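Side-chain contacts in diguanylate cyclase/phosphodiesterase-domain containing protein (Thermotoga maritima MSB8, PDB 6KHU), which is of unproven activity but has a domain of the GGDEF family, whose active members join two GTP molecules into cyclic di-GMP: residues 54-59 and 64-69; 48-53 and 98-103; 81-86 and 112-117; 17-22 and 75-80. One frame throughout, in Å; residues are numbered along the deposited sequence.

Contact 1 (54-59 and 64-69). With ZN (zinc ion), chain C.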
loop_
_atom_site.group_PDB
_atom_site.type_symbol
_atom_site.label_atom_id
_atom_site.label_comp_id
_atom_site.label_asym_id
_atom_site.label_seq_id
_atom_site.Cartn_x
_atom_site.Cartn_y
_atom_site.Cartn_z
ATOM N N ILE A 54 4.875 9.450 1.610
ATOM C CA ILE A 54 4.267 9.011 2.866
ATOM C C ILE A 54 4.298 7.490 2.963
ATOM O O ILE A 54 4.659 6.918 4.000
ATOM C CB ILE A 54 2.830 9.551 2.983
ATOM C CG1 ILE A 54 2.830 11.054 3.290
ATOM C CG2 ILE A 54 2.041 8.758 4.029
ATOM C CD1 ILE A 54 1.450 11.694 3.142
ATOM N N LEU A 55 3.919 6.812 1.877
ATOM C CA LEU A 55 3.944 5.349 1.875
ATOM C C LEU A 55 5.367 4.818 1.925
ATOM O O LEU A 55 5.619 3.773 2.540
ATOM C CB LEU A 55 3.219 4.806 0.643
ATOM C CG LEU A 55 1.727 5.119 0.651
ATOM C CD1 LEU A 55 1.139 4.759 -0.683
ATOM C CD2 LEU A 55 1.024 4.389 1.779
ATOM N N LYS A 56 6.304 5.502 1.262
ATOM C CA LYS A 56 7.711 5.131 1.390
ATOM C C LYS A 56 8.161 5.154 2.843
ATOM O O LYS A 56 9.016 4.355 3.246
ATOM C CB LYS A 56 8.591 6.070 0.566
ATOM C CG LYS A 56 8.777 5.668 -0.887
ATOM C CD LYS A 56 9.242 4.209 -1.018
ATOM C CE LYS A 56 10.629 3.976 -0.440
ATOM N NZ LYS A 56 11.311 2.807 -1.088
ATOM N N GLU A 57 7.593 6.057 3.644
ATOM C CA GLU A 57 7.953 6.137 5.056
ATOM C C GLU A 57 7.588 4.869 5.814
ATOM O O GLU A 57 8.238 4.542 6.815
ATOM C CB GLU A 57 7.266 7.346 5.700
ATOM C CG GLU A 57 7.916 7.782 6.994
ATOM C CD GLU A 57 7.230 8.968 7.624
ATOM O OE1 GLU A 57 7.211 9.037 8.869
ATOM O OE2 GLU A 57 6.724 9.840 6.874
ATOM N N CYS A 58 6.542 4.157 5.377
ATOM C CA CYS A 58 6.141 2.913 6.038
ATOM C C CYS A 58 7.091 1.752 5.776
ATOM O O CYS A 58 6.977 0.720 6.444
ATOM C CB CYS A 58 4.753 2.476 5.570
ATOM S SG CYS A 58 3.472 3.709 5.782
ATOM N N VAL A 59 7.975 1.869 4.788
ATOM C CA VAL A 59 8.881 0.783 4.431
ATOM C C VAL A 59 9.880 0.574 5.568
ATOM O O VAL A 59 10.683 1.462 5.871
ATOM C CB VAL A 59 9.594 1.106 3.109
ATOM C CG1 VAL A 59 10.809 0.197 2.875
ATOM C CG2 VAL A 59 8.609 1.019 1.948
ATOM N N ASP A 64 9.825 -4.595 1.763
ATOM C CA ASP A 64 8.622 -3.764 1.747
ATOM C C ASP A 64 8.636 -2.865 0.514
ATOM O O ASP A 64 9.681 -2.333 0.130
ATOM C CB ASP A 64 8.543 -2.906 3.009
ATOM C CG ASP A 64 8.455 -3.721 4.289
ATOM O OD1 ASP A 64 8.032 -4.895 4.263
ATOM O OD2 ASP A 64 8.785 -3.157 5.346
ATOM N N SER A 65 7.478 -2.704 -0.132
ATOM C CA SER A 65 7.470 -2.068 -1.444
ATOM C C SER A 65 6.254 -1.170 -1.636
ATOM O O SER A 65 5.150 -1.460 -1.162
ATOM C CB SER A 65 7.502 -3.104 -2.593
ATOM O OG SER A 65 8.465 -4.122 -2.370
ATOM N N VAL A 66 6.476 -0.100 -2.396
ATOM C CA VAL A 66 5.447 0.840 -2.822
ATOM C C VAL A 66 5.325 0.755 -4.335
ATOM O O VAL A 66 6.338 0.779 -5.050
ATOM C CB VAL A 66 5.797 2.281 -2.402
ATOM C CG1 VAL A 66 4.695 3.246 -2.825
ATOM C CG2 VAL A 66 6.074 2.354 -0.925
ATOM N N GLY A 67 4.094 0.705 -4.826
ATOM C CA GLY A 67 3.852 0.613 -6.247
ATOM C C GLY A 67 2.857 1.647 -6.727
ATOM O O GLY A 67 1.920 2.024 -6.017
ATOM N N ARG A 68 3.077 2.105 -7.959
ATOM C CA ARG A 68 2.103 2.920 -8.686
ATOM C C ARG A 68 1.082 1.962 -9.283
ATOM O O ARG A 68 1.294 1.391 -10.354
ATOM C CB ARG A 68 2.786 3.765 -9.761
ATOM C CG ARG A 68 1.855 4.721 -10.541
ATOM C CD ARG A 68 2.499 5.141 -11.867
ATOM N NE ARG A 68 1.787 6.219 -12.571
ATOM C CZ ARG A 68 0.927 6.029 -13.574
ATOM N NH1 ARG A 68 0.644 4.799 -13.996
ATOM N NH2 ARG A 68 0.334 7.074 -14.148
ATOM N N TYR A 69 -0.033 1.764 -8.575
ATOM C CA TYR A 69 -0.993 0.747 -8.986
ATOM C C TYR A 69 -1.828 1.202 -10.180
ATOM O O TYR A 69 -2.160 0.391 -11.047
ATOM C CB TYR A 69 -1.894 0.374 -7.806
ATOM C CG TYR A 69 -2.733 -0.834 -8.095
ATOM C CD1 TYR A 69 -2.174 -2.100 -8.106
ATOM C CD2 TYR A 69 -4.082 -0.707 -8.407
ATOM C CE1 TYR A 69 -2.940 -3.214 -8.405
ATOM C CE2 TYR A 69 -4.854 -1.811 -8.690
ATOM C CZ TYR A 69 -4.273 -3.062 -8.686
ATOM O OH TYR A 69 -5.032 -4.166 -8.980
HETATM ZN ZN ZN C . 6.388 10.802 9.406
HETATM O O HOH W 1 9.089 0.788 -2.866
HETATM O O HOH W 2 11.101 -0.203 -0.960
#
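V66 is the hub at which L55, K56 and V59 converge, where the end of helix 41-57 turns back onto strand 65-68, the first strand of the central β-hairpin of the GGDEF fold. With its CG1 opposite the backbone N (chi1 -179°), V66 turns CG2 toward the helix end, and this one methyl meets all three partners. L55 lays its CB against the methyl pair, at 4.1 Å from V66 CG2, before its chain runs on toward F74 and I93. K56 crosses the valine at a slant and presses CD onto it, 3.7 Å from V66 CG2. V59 comes from the turn, its CG2 lying 4.1 Å from V66 CG2, while its other branch slides past D64 in the opposite sense, CG1 to D64 CB 3.8 Å. With an alanine in place of V59 the two methyls that meet D64 CB and V66 CG2 are gone, and a gap would probably open between the turn and the strand. D64 keeps the turn closed, OD2 accepting from the backbone N of R60 and V61 and OD1 from that of I79. The bends of K56 at chi2 and chi3 bring NZ to the carbonyls of P2 and R5, to a water that donates to D64 O and, weakly, to a second water that accepts from V66 N. Pointing away from the strand, E57 binds zinc together with H96, its OE1 2.0 Å from the metal.

Contact 2 (48-53 and 98-103); sequences LMKIGK and ESIGGI
K50 and I51, neighbours on helix 41-57, meet I100 and I103 at the close of helix 86-100 and just beyond it, where the two helices pack side by side on one face of the GGDEF α/β sheet. The interactions are apolar, and they form two separate pairs. In the more outlying one the methylene chain of K50 passes at a slant over I100. The lysine runs extended beyond CG, which lets it offer two carbons to the same methyl: CB lies 4.0 Å from I100 CD1, and CD is at a similar distance from that atom. The second pair is deeper and meets end to end, I51 CD1 lying 3.9 Å from I103 CG2. Although the CB of I51 is not aimed at the other segment, CG1 stands beside the backbone N (chi1 -72°) and carries CD1 across to it. The rest of I51 rests on V35 and T37 of strand 30-37 and on F74, so I51 links the loop after helix 86-100 to helix 41-57 and the sheet. Between the two isoleucine partners the chain leaves the helix through G101, whose positive phi lets I103 turn back toward helix 41-57. K50 NZ has the like-charged K46 NZ close by. Methyl and methylene surfaces thus hold helix 41-57 against the end of helix 86-100 and the loop that follows by shape and burial, without directional bonds.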
loop_
_atom_site.group_PDB
_atom_site.type_symbol
_atom_site.label_atom_id
_atom_site.label_comp_id
_atom_site.label_asym_id
_atom_site.label_seq_id
_atom_site.Cartn_x
_atom_site.Cartn_y
_atom_site.Cartn_z
ATOM N N LEU A 48 0.448 13.224 -5.791
ATOM C CA LEU A 48 1.090 11.956 -6.131
ATOM C C LEU A 48 2.444 11.818 -5.446
ATOM O O LEU A 48 2.743 10.784 -4.835
ATOM C CB LEU A 48 1.259 11.831 -7.647
ATOM C CG LEU A 48 0.075 11.408 -8.519
ATOM C CD1 LEU A 48 0.507 11.320 -9.976
ATOM C CD2 LEU A 48 -0.529 10.100 -8.051
HETATM N N MSE A 49 3.287 12.839 -5.556
HETATM C CA MSE A 49 4.624 12.720 -5.002
HETATM C C MSE A 49 4.571 12.770 -3.467
HETATM O O MSE A 49 5.450 12.223 -2.796
HETATM C CB MSE A 49 5.546 13.802 -5.579
HETATM C CG MSE A 49 6.171 13.422 -6.945
HETATM SE SE MSE A 49 7.012 14.985 -7.942
HETATM C CE MSE A 49 5.527 16.264 -7.846
ATOM N N LYS A 50 3.508 13.371 -2.916
ATOM C CA LYS A 50 3.384 13.500 -1.462
ATOM C C LYS A 50 2.904 12.205 -0.814
ATOM O O LYS A 50 3.465 11.761 0.196
ATOM C CB LYS A 50 2.431 14.643 -1.110
ATOM C CG LYS A 50 3.048 16.019 -1.253
ATOM C CD LYS A 50 2.056 17.119 -0.894
ATOM C CE LYS A 50 2.492 18.463 -1.485
ATOM N NZ LYS A 50 1.692 19.612 -0.963
ATOM N N ILE A 51 1.849 11.600 -1.360
ATOM C CA ILE A 51 1.405 10.325 -0.818
ATOM C C ILE A 51 2.434 9.241 -1.113
ATOM O O ILE A 51 2.636 8.330 -0.299
ATOM C CB ILE A 51 0.003 9.989 -1.353
ATOM C CG1 ILE A 51 -1.005 10.922 -0.689
ATOM C CG2 ILE A 51 -0.371 8.534 -1.082
ATOM C CD1 ILE A 51 -2.148 11.287 -1.560
ATOM N N GLY A 52 3.137 9.345 -2.243
ATOM C CA GLY A 52 4.220 8.413 -2.517
ATOM C C GLY A 52 5.279 8.423 -1.430
ATOM O O GLY A 52 5.678 7.371 -0.915
ATOM N N LYS A 53 5.732 9.619 -1.047
ATOM C CA LYS A 53 6.713 9.736 0.027
ATOM C C LYS A 53 6.159 9.198 1.341
ATOM O O LYS A 53 6.887 8.567 2.116
ATOM C CB LYS A 53 7.133 11.194 0.191
ATOM C CG LYS A 53 8.393 11.586 -0.574
ATOM C CD LYS A 53 8.352 13.065 -0.936
ATOM C CE LYS A 53 9.699 13.713 -0.760
ATOM N NZ LYS A 53 9.550 15.024 -0.071
ATOM N N GLU A 98 -3.474 13.897 6.692
ATOM C CA GLU A 98 -4.153 14.971 7.419
ATOM C C GLU A 98 -3.227 16.164 7.620
ATOM O O GLU A 98 -3.617 17.316 7.394
ATOM C CB GLU A 98 -4.672 14.464 8.771
ATOM C CG GLU A 98 -5.352 15.551 9.648
ATOM C CD GLU A 98 -6.018 14.984 10.908
ATOM O OE1 GLU A 98 -6.227 13.748 10.971
ATOM O OE2 GLU A 98 -6.334 15.771 11.838
ATOM N N SER A 99 -1.988 15.901 8.040
ATOM C CA SER A 99 -1.018 16.969 8.231
ATOM C C SER A 99 -0.801 17.802 6.977
ATOM O O SER A 99 -0.367 18.953 7.086
ATOM C CB SER A 99 0.312 16.389 8.693
ATOM O OG SER A 99 0.393 16.407 10.105
ATOM N N ILE A 100 -1.076 17.256 5.793
ATOM C CA ILE A 100 -0.948 18.055 4.580
ATOM C C ILE A 100 -2.160 18.949 4.404
ATOM O O ILE A 100 -2.032 20.127 4.051
ATOM C CB ILE A 100 -0.750 17.155 3.352
ATOM C CG1 ILE A 100 0.502 16.296 3.508
ATOM C CG2 ILE A 100 -0.696 18.005 2.091
ATOM C CD1 ILE A 100 0.700 15.280 2.391
ATOM N N GLY A 101 -3.349 18.403 4.635
ATOM C CA GLY A 101 -4.577 19.134 4.409
ATOM C C GLY A 101 -4.991 19.140 2.955
ATOM O O GLY A 101 -4.140 19.133 2.064
ATOM N N GLY A 102 -6.299 19.127 2.703
ATOM C CA GLY A 102 -6.835 19.366 1.377
ATOM C C GLY A 102 -6.672 18.253 0.364
ATOM O O GLY A 102 -6.871 18.504 -0.829
ATOM N N ILE A 103 -6.317 17.038 0.784
ATOM C CA ILE A 103 -6.235 15.890 -0.120
ATOM C C ILE A 103 -7.400 14.962 0.189
ATOM O O ILE A 103 -7.565 14.515 1.332
ATOM C CB ILE A 103 -4.897 15.141 0.006
ATOM C CG1 ILE A 103 -3.719 16.063 -0.293
ATOM C CG2 ILE A 103 -4.847 13.966 -0.955
ATOM C CD1 ILE A 103 -2.380 15.359 -0.160
#

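Contact 3 (81-86 and 112-117)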
loop_
_atom_site.group_PDB
_atom_site.type_symbol
_atom_site.label_atom_id
_atom_site.label_comp_id
_atom_site.label_asym_id
_atom_site.label_seq_id
_atom_site.Cartn_x
_atom_site.Cartn_y
_atom_site.Cartn_z
ATOM N N VAL A 81 3.556 -7.576 9.256
ATOM C CA VAL A 81 2.455 -6.805 9.826
ATOM C C VAL A 81 1.180 -7.614 9.664
ATOM O O VAL A 81 0.751 -7.886 8.541
ATOM C CB VAL A 81 2.333 -5.433 9.145
ATOM C CG1 VAL A 81 1.044 -4.711 9.571
ATOM C CG2 VAL A 81 3.574 -4.584 9.438
ATOM N N GLY A 82 0.571 -8.008 10.783
ATOM C CA GLY A 82 -0.699 -8.695 10.777
ATOM C C GLY A 82 -1.841 -7.805 11.237
ATOM O O GLY A 82 -1.726 -6.579 11.312
ATOM N N LYS A 83 -2.963 -8.465 11.564
ATOM C CA LYS A 83 -4.179 -7.747 11.951
ATOM C C LYS A 83 -3.954 -6.846 13.155
ATOM O O LYS A 83 -4.580 -5.785 13.259
ATOM C CB LYS A 83 -5.303 -8.736 12.270
ATOM C CG LYS A 83 -6.038 -9.241 11.056
ATOM C CD LYS A 83 -6.764 -8.112 10.341
ATOM C CE LYS A 83 -8.213 -8.000 10.804
ATOM N NZ LYS A 83 -8.992 -7.187 9.830
ATOM N N GLU A 84 -3.084 -7.259 14.080
ATOM C CA GLU A 84 -2.866 -6.494 15.304
ATOM C C GLU A 84 -2.307 -5.104 15.007
ATOM O O GLU A 84 -2.797 -4.103 15.540
ATOM C CB GLU A 84 -1.928 -7.265 16.236
ATOM C CG GLU A 84 -1.782 -6.670 17.632
ATOM C CD GLU A 84 -2.883 -7.106 18.588
ATOM O OE1 GLU A 84 -3.841 -7.775 18.141
ATOM O OE2 GLU A 84 -2.789 -6.781 19.792
ATOM N N THR A 85 -1.279 -5.013 14.158
ATOM C CA THR A 85 -0.589 -3.742 13.970
ATOM C C THR A 85 -0.970 -3.013 12.686
ATOM O O THR A 85 -0.641 -1.830 12.548
ATOM C CB THR A 85 0.926 -3.956 14.002
ATOM O OG1 THR A 85 1.284 -4.977 13.058
ATOM C CG2 THR A 85 1.359 -4.379 15.413
ATOM N N ALA A 86 -1.646 -3.678 11.754
ATOM C CA ALA A 86 -2.112 -3.008 10.545
ATOM C C ALA A 86 -2.902 -1.732 10.808
ATOM O O ALA A 86 -2.690 -0.758 10.064
ATOM C CB ALA A 86 -2.947 -3.974 9.692
ATOM N N TYR A 112 -2.654 -10.617 5.453
ATOM C CA TYR A 112 -2.513 -12.047 5.267
ATOM C C TYR A 112 -1.951 -12.651 6.543
ATOM O O TYR A 112 -1.013 -12.098 7.114
ATOM C CB TYR A 112 -1.565 -12.353 4.099
ATOM C CG TYR A 112 -1.209 -13.827 3.957
ATOM C CD1 TYR A 112 -2.024 -14.679 3.233
ATOM C CD2 TYR A 112 -0.055 -14.362 4.549
ATOM C CE1 TYR A 112 -1.728 -16.027 3.092
ATOM C CE2 TYR A 112 0.263 -15.729 4.405
ATOM C CZ TYR A 112 -0.593 -16.551 3.676
ATOM O OH TYR A 112 -0.330 -17.893 3.513
ATOM N N PRO A 113 -2.457 -13.788 7.033
ATOM C CA PRO A 113 -3.523 -14.631 6.473
ATOM C C PRO A 113 -4.934 -14.392 7.025
ATOM O O PRO A 113 -5.866 -15.075 6.575
ATOM C CB PRO A 113 -3.065 -16.039 6.862
ATOM C CG PRO A 113 -2.423 -15.819 8.230
ATOM C CD PRO A 113 -1.769 -14.453 8.163
ATOM N N GLU A 114 -5.110 -13.453 7.963
ATOM C CA GLU A 114 -6.384 -13.389 8.681
ATOM C C GLU A 114 -7.498 -12.820 7.811
ATOM O O GLU A 114 -8.650 -13.258 7.904
ATOM C CB GLU A 114 -6.231 -12.569 9.962
ATOM C CG GLU A 114 -5.645 -13.367 11.123
ATOM C CD GLU A 114 -6.358 -13.117 12.452
ATOM O OE1 GLU A 114 -6.151 -12.031 13.048
ATOM O OE2 GLU A 114 -7.114 -14.012 12.903
ATOM N N ASP A 115 -7.185 -11.838 6.966
ATOM C CA ASP A 115 -8.202 -11.294 6.077
ATOM C C ASP A 115 -8.354 -12.124 4.806
ATOM O O ASP A 115 -9.428 -12.116 4.204
ATOM C CB ASP A 115 -7.871 -9.843 5.693
ATOM C CG ASP A 115 -7.972 -8.875 6.865
ATOM O OD1 ASP A 115 -8.735 -9.149 7.823
ATOM O OD2 ASP A 115 -7.287 -7.831 6.816
ATOM N N PHE A 116 -7.301 -12.821 4.374
ATOM C CA PHE A 116 -7.321 -13.487 3.075
ATOM C C PHE A 116 -6.172 -14.470 2.985
ATOM O O PHE A 116 -5.171 -14.356 3.698
ATOM C CB PHE A 116 -7.215 -12.484 1.912
ATOM C CG PHE A 116 -5.813 -11.914 1.700
ATOM C CD1 PHE A 116 -5.394 -10.773 2.396
ATOM C CD2 PHE A 116 -4.939 -12.494 0.797
ATOM C CE1 PHE A 116 -4.131 -10.233 2.206
ATOM C CE2 PHE A 116 -3.657 -11.972 0.597
ATOM C CZ PHE A 116 -3.246 -10.835 1.302
HETATM N N MSE A 117 -6.305 -15.406 2.055
HETATM C CA MSE A 117 -5.181 -16.244 1.676
HETATM C C MSE A 117 -5.083 -16.380 0.169
HETATM O O MSE A 117 -4.092 -16.882 -0.369
HETATM C CB MSE A 117 -5.310 -17.594 2.344
HETATM C CG MSE A 117 -4.842 -17.507 3.783
HETATM SE SE MSE A 117 -5.211 -19.140 4.719
HETATM C CE MSE A 117 -3.561 -20.086 4.204
#
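A salt bridge between K83 and D115 ties together two strand-to-helix loops at one end of the central sheet: residues 81-86 lead from strand 73-79 into helix 86-100, and residues 112-117 follow strand 105-112. K83 NZ donates to D115 OD1 at 2.8 Å, entering on the syn lone pair, the side facing the other oxygen. The two side chains cross at about a right angle, and the lysine is bent at chi2 (-64°) and chi3, a fold that brings its CD beside the carboxylate oxygens, 3.4 Å from D115 OD1. D115 OD2 accepts from the backbone N of S111, so the carboxylate is gripped through both oxygens and its rotation is restrained. E114 takes a different part of the lysine. Its OE1 lies 3.4 Å from K83 CG, and its CB is 3.5 Å from the same carbon, whereas K83 NZ is 6.5 Å from E114 OE1; the glutamate thus crosses the lysine's methylenes at a slant and may add only a general electrostatic attraction. An alanine at D115 would probably leave K83 NZ without its charged mate and the N-H of S111 without its acceptor. The arrangement is a surface bridge between connecting loops at the C-terminal ends of two parallel-running strands of an α/β domain, with strand 30-37 lying between them.

Contact 4 (17-22 and 75-80)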
loop_
_atom_site.group_PDB
_atom_site.type_symbol
_atom_site.label_atom_id
_atom_site.label_comp_id
_atom_site.label_asym_id
_atom_site.label_seq_id
_atom_site.Cartn_x
_atom_site.Cartn_y
_atom_site.Cartn_z
ATOM N N SER A 17 3.642 -11.012 -5.362
ATOM C CA SER A 17 3.396 -12.450 -5.467
ATOM C C SER A 17 4.556 -13.261 -4.901
ATOM O O SER A 17 4.338 -14.335 -4.329
ATOM C CB SER A 17 3.120 -12.837 -6.916
ATOM O OG SER A 17 4.314 -12.743 -7.667
ATOM N N TYR A 18 5.791 -12.766 -5.032
ATOM C CA TYR A 18 6.918 -13.430 -4.383
ATOM C C TYR A 18 6.771 -13.390 -2.869
ATOM O O TYR A 18 6.973 -14.399 -2.183
ATOM C CB TYR A 18 8.239 -12.773 -4.789
ATOM C CG TYR A 18 8.615 -12.957 -6.238
ATOM C CD1 TYR A 18 8.040 -13.963 -7.001
ATOM C CD2 TYR A 18 9.545 -12.116 -6.844
ATOM C CE1 TYR A 18 8.374 -14.126 -8.331
ATOM C CE2 TYR A 18 9.896 -12.276 -8.179
ATOM C CZ TYR A 18 9.305 -13.290 -8.914
ATOM O OH TYR A 18 9.639 -13.471 -10.235
ATOM N N GLN A 19 6.457 -12.214 -2.325
ATOM C CA GLN A 19 6.287 -12.096 -0.882
ATOM C C GLN A 19 5.142 -12.967 -0.391
ATOM O O GLN A 19 5.227 -13.558 0.697
ATOM C CB GLN A 19 6.063 -10.630 -0.499
ATOM C CG GLN A 19 5.643 -10.416 0.937
ATOM C CD GLN A 19 6.611 -11.005 1.954
ATOM O OE1 GLN A 19 7.808 -11.152 1.696
ATOM N NE2 GLN A 19 6.094 -11.318 3.138
ATOM N N HIS A 20 4.055 -13.054 -1.175
ATOM C CA HIS A 20 2.924 -13.886 -0.769
ATOM C C HIS A 20 3.354 -15.338 -0.622
ATOM O O HIS A 20 2.966 -16.018 0.340
ATOM C CB HIS A 20 1.776 -13.749 -1.782
ATOM C CG HIS A 20 0.545 -14.523 -1.423
ATOM N ND1 HIS A 20 -0.298 -14.149 -0.395
ATOM C CD2 HIS A 20 -0.001 -15.641 -1.967
ATOM C CE1 HIS A 20 -1.305 -15.007 -0.316
ATOM N NE2 HIS A 20 -1.147 -15.925 -1.256
ATOM N N GLN A 21 4.199 -15.817 -1.540
ATOM C CA GLN A 21 4.695 -17.187 -1.450
ATOM C C GLN A 21 5.601 -17.366 -0.241
ATOM O O GLN A 21 5.483 -18.354 0.493
ATOM C CB GLN A 21 5.442 -17.566 -2.725
ATOM C CG GLN A 21 6.098 -18.919 -2.625
ATOM C CD GLN A 21 6.450 -19.489 -3.980
ATOM O OE1 GLN A 21 5.714 -19.309 -4.953
ATOM N NE2 GLN A 21 7.572 -20.196 -4.049
ATOM N N ARG A 22 6.516 -16.419 -0.023
ATOM C CA ARG A 22 7.421 -16.492 1.123
ATOM C C ARG A 22 6.658 -16.447 2.443
ATOM O O ARG A 22 7.035 -17.124 3.407
ATOM C CB ARG A 22 8.441 -15.346 1.062
ATOM C CG ARG A 22 9.586 -15.535 0.066
ATOM C CD ARG A 22 10.681 -14.483 0.315
ATOM N NE ARG A 22 10.109 -13.148 0.199
ATOM C CZ ARG A 22 10.157 -12.403 -0.901
ATOM N NH1 ARG A 22 10.812 -12.822 -1.978
ATOM N NH2 ARG A 22 9.578 -11.217 -0.911
ATOM N N ALA A 75 -0.147 1.345 -4.102
ATOM C CA ALA A 75 -0.214 0.171 -3.253
ATOM C C ALA A 75 1.073 0.057 -2.447
ATOM O O ALA A 75 2.121 0.599 -2.817
ATOM C CB ALA A 75 -0.466 -1.102 -4.071
ATOM N N LEU A 76 0.967 -0.642 -1.321
ATOM C CA LEU A 76 2.069 -0.858 -0.401
ATOM C C LEU A 76 1.875 -2.219 0.242
ATOM O O LEU A 76 0.748 -2.579 0.609
ATOM C CB LEU A 76 2.116 0.226 0.685
ATOM C CG LEU A 76 2.906 -0.041 1.968
ATOM C CD1 LEU A 76 4.417 0.167 1.733
ATOM C CD2 LEU A 76 2.411 0.871 3.104
ATOM N N PHE A 77 2.959 -2.974 0.383
ATOM C CA PHE A 77 2.907 -4.104 1.296
ATOM C C PHE A 77 4.067 -4.036 2.274
ATOM O O PHE A 77 5.162 -3.595 1.921
ATOM C CB PHE A 77 2.850 -5.467 0.557
ATOM C CG PHE A 77 4.083 -5.831 -0.246
ATOM C CD1 PHE A 77 5.181 -6.427 0.363
ATOM C CD2 PHE A 77 4.100 -5.651 -1.626
ATOM C CE1 PHE A 77 6.286 -6.796 -0.374
ATOM C CE2 PHE A 77 5.211 -6.023 -2.383
ATOM C CZ PHE A 77 6.305 -6.596 -1.755
ATOM N N VAL A 78 3.795 -4.452 3.514
ATOM C CA VAL A 78 4.725 -4.376 4.632
ATOM C C VAL A 78 4.778 -5.759 5.286
ATOM O O VAL A 78 3.759 -6.265 5.776
ATOM C CB VAL A 78 4.315 -3.292 5.652
ATOM C CG1 VAL A 78 4.463 -1.898 5.043
ATOM C CG2 VAL A 78 2.872 -3.468 6.091
ATOM N N ILE A 79 5.945 -6.378 5.274
ATOM C CA ILE A 79 6.036 -7.745 5.763
ATOM C C ILE A 79 6.070 -7.735 7.286
ATOM O O ILE A 79 6.530 -6.777 7.926
ATOM C CB ILE A 79 7.259 -8.466 5.165
ATOM C CG1 ILE A 79 8.534 -7.954 5.816
ATOM C CG2 ILE A 79 7.309 -8.289 3.625
ATOM C CD1 ILE A 79 9.078 -8.889 6.877
ATOM N N GLY A 80 5.580 -8.825 7.876
ATOM C CA GLY A 80 5.573 -8.956 9.314
ATOM C C GLY A 80 4.442 -8.224 10.003
ATOM O O GLY A 80 4.373 -8.250 11.236
#
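Q19 packs helix 9-26 against strand 73-79, where it meets I79 and F77, and these three residues make nearly the whole contact. Its chain leaves the helix with CG opposite the backbone N (chi1 170°) and then bends at chi2 (56°), bringing the amide across the isoleucine at about a right angle. I79 CG2 sits tightly under the amide, 3.3 Å from Q19 CD and just as near to NE2. The methylenes of Q19 serve the aromatic neighbour: CB lies 3.8 Å from F77 CE1 in an oblique approach, and the amide and ring planes are only 17° apart. F77 is buried between these methylenes, L16 and the ring of F12, two further residues of the same helix. The amide is held from its own helix as well. R22, one turn on, gives Q19 OE1 a bond from NH2 at 3.2 Å, lying in the carbonyl plane on a lone pair and close to the guanidinium plane, with a weak one from NE. That grip sets the rotation of the amide, which may explain how a polar group can lie flat on an aliphatic methyl in a buried place. The I79 side chain also touches V61. Such a helix laid over the hydrophobic face of a β-sheet, with alternate strand residues pointing up into it, is characteristic of α/β sandwich domains such as GGDEF.

Contacts 1 and 4 are joined through the hairpin of strands 65-68 and 73-79: G67 N lies 2.8 Å from A75 O, a probable hydrogen bond, and S65 O packs 3.4 Å from L76 CD1. Contact 2 continues contact 1 along helix 41-57, with I54 CD1 3.7 Å from I100 CD1. Contact 3 adjoins contact 4, where Y112 CE1 comes within 3.6 Å of H20 CE1, but lies across the molecule from contact 2, their centres about 25 Å apart. The zinc bound by E57 of contact 1 and H96 bridges helices 41-57 and 86-100, the same pair joined by contact 2; the side chain of I100 is about 10 Å from a zinc ion.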